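Local coordinates for putative gdp-fucose protein o-fucosyltransferase 1 (Caenorhabditis elegans, PDB 3ZY2), which is a putative member of the GDP-fucose protein O-fucosyltransferase family, in the GT-B clan, and binds guanosine-5'-diphosphate, at residues Phe46-His51 with Lys55-Glu60; Cys14-Arg19 with Gly119-Pro124; Arg226-Ile231 with Glu258-Ser263. All coordinates share one frame; numbering follows the deposited sequence.

Contact 1: residues Phe46-His51 with Lys55-Glu60; sequences FIEFKH and KMIPFE
The E48 side chain crosses that of I57 at about a right angle, its carboxylate carbon E48 CD 3.6 Å from I57 CD1. Three partners bind the carboxylate. H51 NE2 gives E48 OE1 a 2.7 Å hydrogen bond, in the plane of the imidazole and on the anti side of the carboxylate. A water donates to E48 OE1 at 2.6 Å and accepts from K55 NZ at 2.8 Å, bridging the two. E48 OE2 is hydrogen-bonded to Y316 OH. K55 reaches the water fully extended and passes over one face of the H51 ring, a CH-pi contact with K55 CD 4.1 Å from the ring centroid; K50 CD covers the opposite face. E48, K55 and I57 ride on one face of an antiparallel hairpin, strands 46-48 and 55-57, whose hydrogen-bonded pairs, F46-I57 and E48-K55, flank the non-hydrogen-bonded pair I47-M56. On the other face of the hairpin the bent M56 chain brings CE to 4.0 Å from I47 CG1. Beyond the paired strands, F46 CE2 rests 3.8 Å from F59 CD2. F46 packs on helix 20-37 and F59 on helix 65-68, while I47 and M56 lie against helix 122-128.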
# COMPACT_ATOMS: atom_id res chain seq x y z
N PHE A 46 12.15 17.11 5.91
CA PHE A 46 10.75 17.44 5.63
C PHE A 46 10.60 18.01 4.24
O PHE A 46 11.58 18.30 3.59
CB PHE A 46 10.21 18.40 6.71
CG PHE A 46 10.14 17.75 8.06
CD1 PHE A 46 9.09 16.86 8.33
CD2 PHE A 46 11.11 18.00 9.04
CE1 PHE A 46 8.99 16.21 9.59
CE2 PHE A 46 11.00 17.33 10.32
CZ PHE A 46 9.94 16.46 10.56
N ILE A 47 9.37 18.11 3.77
CA ILE A 47 9.12 18.41 2.38
C ILE A 47 8.17 19.58 2.25
O ILE A 47 7.12 19.61 2.88
CB ILE A 47 8.56 17.16 1.66
CG1 ILE A 47 9.53 15.98 1.78
CG2 ILE A 47 8.34 17.47 0.18
CD1 ILE A 47 9.05 14.67 1.17
N GLU A 48 8.56 20.55 1.41
CA GLU A 48 7.74 21.72 1.07
C GLU A 48 7.36 21.67 -0.38
O GLU A 48 8.20 21.38 -1.22
CB GLU A 48 8.51 23.01 1.35
CG GLU A 48 8.60 23.35 2.83
CD GLU A 48 9.35 24.63 3.08
OE1 GLU A 48 9.77 25.33 2.12
OE2 GLU A 48 9.56 24.96 4.25
N PHE A 49 6.11 21.97 -0.68
CA PHE A 49 5.63 21.94 -2.06
C PHE A 49 5.31 23.31 -2.66
O PHE A 49 5.07 23.39 -3.87
CB PHE A 49 4.39 21.06 -2.17
CG PHE A 49 4.64 19.62 -1.84
CD1 PHE A 49 5.29 18.78 -2.72
CD2 PHE A 49 4.20 19.11 -0.62
CE1 PHE A 49 5.51 17.44 -2.40
CE2 PHE A 49 4.41 17.76 -0.29
CZ PHE A 49 5.06 16.93 -1.18
N LYS A 50 5.32 24.37 -1.85
CA LYS A 50 4.89 25.69 -2.33
C LYS A 50 6.05 26.44 -3.01
O LYS A 50 6.40 27.57 -2.65
CB LYS A 50 4.14 26.47 -1.22
CG LYS A 50 4.89 27.55 -0.39
CD LYS A 50 6.23 27.12 0.23
CE LYS A 50 6.05 26.29 1.49
NZ LYS A 50 5.63 24.91 1.15
N HIS A 51 6.64 25.78 -4.00
CA HIS A 51 7.77 26.30 -4.75
C HIS A 51 7.67 25.76 -6.16
O HIS A 51 6.86 24.87 -6.43
CB HIS A 51 9.09 25.81 -4.13
CG HIS A 51 9.23 26.10 -2.67
ND1 HIS A 51 9.57 27.34 -2.18
CD2 HIS A 51 9.08 25.29 -1.59
CE1 HIS A 51 9.61 27.29 -0.86
NE2 HIS A 51 9.33 26.06 -0.48
N LYS A 55 10.90 20.89 -2.29
CA LYS A 55 12.07 21.34 -1.57
C LYS A 55 12.21 20.53 -0.28
O LYS A 55 11.24 20.37 0.45
CB LYS A 55 11.93 22.82 -1.24
CG LYS A 55 13.17 23.42 -0.60
CD LYS A 55 12.94 24.86 -0.20
CE LYS A 55 14.20 25.45 0.41
NZ LYS A 55 14.01 26.87 0.83
N MET A 56 13.43 20.06 -0.01
CA MET A 56 13.72 19.28 1.21
C MET A 56 14.31 20.14 2.27
O MET A 56 15.28 20.87 2.00
CB MET A 56 14.83 18.28 0.96
CG MET A 56 14.80 17.52 -0.25
SD MET A 56 13.63 16.37 0.32
CE MET A 56 12.46 16.78 -0.87
N ILE A 57 13.79 19.98 3.49
CA ILE A 57 14.20 20.82 4.61
C ILE A 57 14.85 19.94 5.68
O ILE A 57 14.25 18.99 6.13
CB ILE A 57 12.94 21.53 5.22
CG1 ILE A 57 12.05 22.20 4.15
CG2 ILE A 57 13.36 22.46 6.36
CD1 ILE A 57 12.70 23.31 3.29
N PRO A 58 16.11 20.24 6.06
CA PRO A 58 16.71 19.37 7.09
C PRO A 58 15.94 19.45 8.41
O PRO A 58 15.46 20.54 8.81
CB PRO A 58 18.12 19.95 7.27
CG PRO A 58 18.40 20.70 5.99
CD PRO A 58 17.05 21.23 5.55
N PHE A 59 15.85 18.30 9.08
CA PHE A 59 15.17 18.21 10.37
C PHE A 59 15.62 19.32 11.32
O PHE A 59 14.79 19.99 11.93
CB PHE A 59 15.44 16.84 11.01
CG PHE A 59 14.94 16.72 12.44
CD1 PHE A 59 15.75 17.13 13.50
CD2 PHE A 59 13.67 16.22 12.72
CE1 PHE A 59 15.28 17.03 14.85
CE2 PHE A 59 13.20 16.11 14.05
CZ PHE A 59 14.01 16.52 15.10
N GLU A 60 16.94 19.50 11.45
CA GLU A 60 17.51 20.42 12.44
C GLU A 60 17.29 21.91 12.11
O GLU A 60 17.52 22.77 12.96
CB GLU A 60 19.01 20.14 12.64
CG GLU A 60 19.84 20.34 11.39
CD GLU A 60 20.03 19.06 10.58
OE1 GLU A 60 19.15 18.16 10.60
OE2 GLU A 60 21.09 18.99 9.89
O HOH W 1 11.54 27.29 2.06

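Contact 2: residues Cys14-Arg19 with Gly119-Pro124; sequences CPCMGR and GNPFGP. With GDP (guanosine-5'-diphosphate), chain C.
C16, the residue most covered here, sets its side chain against both F122 and P121. Its CB comes to 3.4 Å from F122 CE1, and its sulfur approaches the ring obliquely, with C16 SG 4.1 Å from the F122 centroid and 36° off the ring normal, a Cys sulfur-aromatic contact. With CG anti to the carbonyl carbon (chi1 -56°), the F122 ring puts its CD1-CE1 side against C16. P121 is the second neighbour: P121 CG is 3.8 Å from C16 SG, and P121 CD is 3.7 Å from the carbonyl oxygen C16 O. The contact is thus apolar and sulfur-aromatic packing round the C16 side chain rather than polar pairing. The C16 sulfur is already tied down by the short-range disulfide C14-C16, whose ring is closed over the single residue P15. On the facing segment, a cis peptide precedes P121, which stands at the N-cap position of helix 122-128. The second subunit also reaches this place: its Q103 accepts a hydrogen bond from G18 N and packs on P121 and F122. Farther along the loop, the ribose oxygen O4' of guanosine-5'-diphosphate sits over one face of the R19 guanidinium, 3.2 Å from R19 NH2. R19 occupies the N-cap position of helix 20-37, just after a glycine at positive phi. The loop joins strand 10-13 of the parallel sheet to that helix, as in the first strand-loop-helix unit of a Rossmann-like domain, consistent with the GT-B fold, with R19 at its end lining the nucleotide pocket.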
# COMPACT_ATOMS: atom_id res chain seq x y z
N CYS A 14 11.21 8.32 3.86
CA CYS A 14 10.63 9.53 3.30
C CYS A 14 9.28 9.82 3.95
O CYS A 14 8.41 8.93 3.93
CB CYS A 14 10.41 9.39 1.80
SG CYS A 14 9.73 10.92 1.11
N PRO A 15 9.09 11.05 4.48
CA PRO A 15 7.75 11.46 4.89
C PRO A 15 7.03 11.90 3.63
O PRO A 15 6.84 13.09 3.38
CB PRO A 15 8.00 12.65 5.83
CG PRO A 15 9.32 13.19 5.45
CD PRO A 15 10.07 12.15 4.61
N CYS A 16 6.65 10.91 2.83
CA CYS A 16 6.32 11.15 1.43
C CYS A 16 4.83 11.33 1.18
O CYS A 16 4.40 11.33 0.03
CB CYS A 16 6.87 10.02 0.56
SG CYS A 16 8.44 10.37 -0.31
N MET A 17 4.08 11.48 2.26
CA MET A 17 2.66 11.72 2.15
C MET A 17 2.22 13.04 2.76
O MET A 17 2.44 13.31 3.94
CB MET A 17 1.86 10.59 2.76
CG MET A 17 0.40 10.81 2.58
SD MET A 17 -0.58 9.37 2.94
CE MET A 17 -0.39 9.30 4.70
N GLY A 18 1.60 13.86 1.93
CA GLY A 18 1.01 15.11 2.37
C GLY A 18 1.99 16.21 2.76
O GLY A 18 3.21 16.09 2.59
N ARG A 19 1.43 17.30 3.24
CA ARG A 19 2.21 18.46 3.65
C ARG A 19 2.64 18.35 5.11
O ARG A 19 2.59 17.26 5.68
CB ARG A 19 1.41 19.72 3.35
CG ARG A 19 1.25 19.84 1.81
CD ARG A 19 -0.16 20.28 1.51
NE ARG A 19 -0.11 21.71 1.31
CZ ARG A 19 -1.15 22.54 1.30
NH1 ARG A 19 -2.40 22.11 1.53
NH2 ARG A 19 -0.90 23.82 1.08
N GLY A 119 7.15 8.87 -9.02
CA GLY A 119 6.30 9.98 -8.62
C GLY A 119 7.01 11.02 -7.77
O GLY A 119 8.23 10.96 -7.57
N ASN A 120 6.23 11.97 -7.29
CA ASN A 120 6.71 13.10 -6.50
C ASN A 120 5.93 13.08 -5.18
O ASN A 120 4.69 12.99 -5.19
CB ASN A 120 6.45 14.40 -7.27
CG ASN A 120 7.39 15.54 -6.89
OD1 ASN A 120 7.50 15.92 -5.72
ND2 ASN A 120 8.05 16.12 -7.89
N PRO A 121 6.62 13.19 -4.03
CA PRO A 121 8.02 13.56 -3.80
C PRO A 121 9.00 12.40 -3.71
O PRO A 121 10.15 12.62 -3.37
CB PRO A 121 7.96 14.27 -2.44
CG PRO A 121 6.87 13.53 -1.71
CD PRO A 121 5.85 13.20 -2.77
N PHE A 122 8.56 11.19 -4.05
CA PHE A 122 9.37 9.98 -3.93
C PHE A 122 10.72 10.10 -4.66
O PHE A 122 11.78 9.89 -4.05
CB PHE A 122 8.57 8.76 -4.43
CG PHE A 122 7.26 8.59 -3.74
CD1 PHE A 122 7.20 7.95 -2.50
CD2 PHE A 122 6.08 9.10 -4.30
CE1 PHE A 122 6.00 7.79 -1.84
CE2 PHE A 122 4.86 8.95 -3.63
CZ PHE A 122 4.82 8.30 -2.41
N GLY A 123 10.67 10.42 -5.94
CA GLY A 123 11.86 10.69 -6.76
C GLY A 123 12.78 11.74 -6.17
O GLY A 123 13.92 11.41 -5.82
N PRO A 124 12.32 13.01 -6.08
CA PRO A 124 13.17 14.10 -5.57
C PRO A 124 13.75 13.87 -4.17
O PRO A 124 14.89 14.27 -3.92
CB PRO A 124 12.24 15.32 -5.60
CG PRO A 124 11.27 15.00 -6.71
CD PRO A 124 11.03 13.53 -6.58
PB GDP C . -3.82 19.81 6.90
O1B GDP C . -4.13 21.14 7.48
O2B GDP C . -3.84 18.41 7.58
O3B GDP C . -3.57 19.80 5.27
O3A GDP C . -2.20 20.27 7.21
PA GDP C . -0.82 19.81 6.30
O1A GDP C . 0.11 20.84 7.37
O2A GDP C . -0.51 18.55 6.05
O5' GDP C . -1.51 20.67 4.89
C5' GDP C . -1.38 21.84 5.42
C4' GDP C . -0.83 22.93 4.83
O4' GDP C . -1.24 24.08 4.21
C3' GDP C . 0.17 23.24 5.74
O3' GDP C . 1.80 22.63 5.81
C2' GDP C . 1.13 25.12 5.14
O2' GDP C . 1.93 24.71 4.11
C1' GDP C . -0.29 25.47 4.74
N9 GDP C . -0.85 25.93 5.80
C8 GDP C . -2.27 25.21 6.70
N7 GDP C . -2.14 26.22 7.51
C5 GDP C . -1.33 27.20 7.55
C6 GDP C . -0.79 28.65 8.35
O6 GDP C . -1.47 28.80 9.25
N1 GDP C . 0.04 29.01 7.76
C2 GDP C . 0.78 28.85 6.77
N2 GDP C . 1.56 29.34 6.38
N3 GDP C . 0.68 27.65 5.75
C4 GDP C . -0.44 26.90 6.27

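Contact 3: residues Arg226-Ile231 with Glu258-Ser263; sequences RVCEHI and EICSPS
C228 and C260 are joined by a disulfide, C228 SG to C260 SG 2.0 Å, with a chi3 of -68°. The two cysteines reach it differently: the sulfur of C228 lies beside its backbone N, while that of C260 is swung anti to its own (chi1 -170°). Two side chains pack beside the bridge. I231 lays its CD1 3.6 Å from C260 CB, and S261 CB comes within 3.7 Å of C228 SG. Both segments belong to the long connection between the neighbouring parallel strands 213-218 and 282-287 of the second GT-B sheet, so the disulfide clips helix 222-229 to the short helix 257-260 just before helix 264-278 begins. One shell out, the backbone fixes the partners. I231 N bonds to C228 O at 3.1 Å, placing the isoleucine beside the bridge. H230 turns back on helix 222-229, its ND1 donating to R226 O at 2.7 Å; the acceptor lies in the imidazole plane, whereas the donor stands above the carbonyl plane. C260 O is gripped twice, by W224 NE1 and by N331 ND2. Past P262, S263 caps the following helix with its side chain, and Q266 OE1 accepts from S263 N. R226 forms a salt bridge with D223, and V227 packs on E111 of the second subunit.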
# COMPACT_ATOMS: atom_id res chain seq x y z
N ARG A 226 -13.57 22.17 -0.00
CA ARG A 226 -14.03 21.01 -0.76
C ARG A 226 -13.89 19.69 0.01
O ARG A 226 -14.77 18.84 -0.05
CB ARG A 226 -13.36 20.94 -2.14
CG ARG A 226 -13.80 22.06 -3.09
CD ARG A 226 -13.39 21.76 -4.53
NE ARG A 226 -12.06 21.18 -4.60
CZ ARG A 226 -10.93 21.85 -4.85
NH1 ARG A 226 -10.96 23.16 -5.09
NH2 ARG A 226 -9.78 21.20 -4.87
N VAL A 227 -12.77 19.54 0.72
CA VAL A 227 -12.57 18.42 1.65
C VAL A 227 -13.72 18.32 2.67
O VAL A 227 -14.29 17.25 2.89
CB VAL A 227 -11.17 18.55 2.35
CG1 VAL A 227 -11.08 17.73 3.64
CG2 VAL A 227 -10.06 18.17 1.38
N CYS A 228 -14.07 19.46 3.26
CA CYS A 228 -15.12 19.51 4.27
C CYS A 228 -16.50 19.23 3.68
O CYS A 228 -17.34 18.59 4.33
CB CYS A 228 -15.10 20.88 4.95
SG CYS A 228 -13.52 21.23 5.78
N GLU A 229 -16.74 19.71 2.47
CA GLU A 229 -18.07 19.58 1.85
C GLU A 229 -18.37 18.12 1.48
O GLU A 229 -19.52 17.76 1.24
CB GLU A 229 -18.24 20.53 0.66
CG GLU A 229 -17.54 20.12 -0.63
CD GLU A 229 -17.54 21.21 -1.69
OE1 GLU A 229 -17.84 22.38 -1.36
OE2 GLU A 229 -17.23 20.89 -2.86
N HIS A 230 -17.32 17.29 1.45
CA HIS A 230 -17.48 15.87 1.18
C HIS A 230 -17.80 15.02 2.42
O HIS A 230 -18.06 13.82 2.30
CB HIS A 230 -16.24 15.31 0.47
CG HIS A 230 -16.21 15.60 -1.00
ND1 HIS A 230 -15.57 16.70 -1.53
CD2 HIS A 230 -16.73 14.93 -2.05
CE1 HIS A 230 -15.70 16.69 -2.85
NE2 HIS A 230 -16.41 15.63 -3.19
N ILE A 231 -17.77 15.63 3.60
CA ILE A 231 -18.04 14.91 4.85
C ILE A 231 -19.37 14.15 4.79
O ILE A 231 -20.42 14.73 4.49
CB ILE A 231 -17.97 15.84 6.09
CG1 ILE A 231 -16.50 16.14 6.40
CG2 ILE A 231 -18.66 15.18 7.31
CD1 ILE A 231 -16.28 17.30 7.36
N GLU A 258 -19.55 22.39 9.93
CA GLU A 258 -19.40 23.55 10.81
C GLU A 258 -18.09 23.49 11.59
O GLU A 258 -17.49 24.51 11.91
CB GLU A 258 -20.56 23.63 11.82
CG GLU A 258 -21.89 24.14 11.26
CD GLU A 258 -23.03 24.03 12.28
OE1 GLU A 258 -23.29 22.91 12.78
OE2 GLU A 258 -23.68 25.06 12.57
N ILE A 259 -17.65 22.28 11.92
CA ILE A 259 -16.38 22.07 12.62
C ILE A 259 -15.23 22.09 11.61
O ILE A 259 -14.20 22.70 11.85
CB ILE A 259 -16.42 20.75 13.42
CG1 ILE A 259 -17.40 20.89 14.59
CG2 ILE A 259 -15.03 20.32 13.91
CD1 ILE A 259 -17.87 19.55 15.15
N CYS A 260 -15.42 21.44 10.47
CA CYS A 260 -14.35 21.34 9.49
C CYS A 260 -14.06 22.69 8.84
O CYS A 260 -12.90 23.06 8.65
CB CYS A 260 -14.75 20.33 8.42
SG CYS A 260 -13.45 19.85 7.29
N SER A 261 -15.12 23.41 8.51
CA SER A 261 -15.02 24.68 7.79
C SER A 261 -16.03 25.69 8.34
O SER A 261 -17.09 25.90 7.74
CB SER A 261 -15.26 24.44 6.28
OG SER A 261 -14.90 25.58 5.53
N PRO A 262 -15.72 26.30 9.50
CA PRO A 262 -16.62 27.31 10.08
C PRO A 262 -16.86 28.47 9.12
O PRO A 262 -15.95 28.84 8.36
CB PRO A 262 -15.87 27.83 11.31
CG PRO A 262 -14.74 26.93 11.51
CD PRO A 262 -14.46 26.18 10.25
N SER A 263 -18.07 29.02 9.16
CA SER A 263 -18.43 30.22 8.40
C SER A 263 -17.65 31.39 8.96
O SER A 263 -17.23 31.35 10.12
CB SER A 263 -19.93 30.51 8.49
OG SER A 263 -20.32 30.85 9.81

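Contacts 1 and 2 adjoin, their centres 10 Å apart. I47 CD1 of the hairpin lies 3.8 Å from both C14 SG and P121 CG, and F49 CE2 touches G18 O at 3.5 Å. Along the chain, the hairpin falls between the two segments of contact 2. Contact 3 stands apart, its centre 26 Å from that of contact 2 and 28 Å from that of contact 1. Guanosine-5'-diphosphate lies between contacts 1 and 2 and contact 3: R19 of contact 2 touches it, and the nearest side-chain atoms of E48 and C260 are about 7 Å and about 9 Å from its nearest atoms, consistent with a ligand cleft between the two Rossmann-like domains of the GT-B fold.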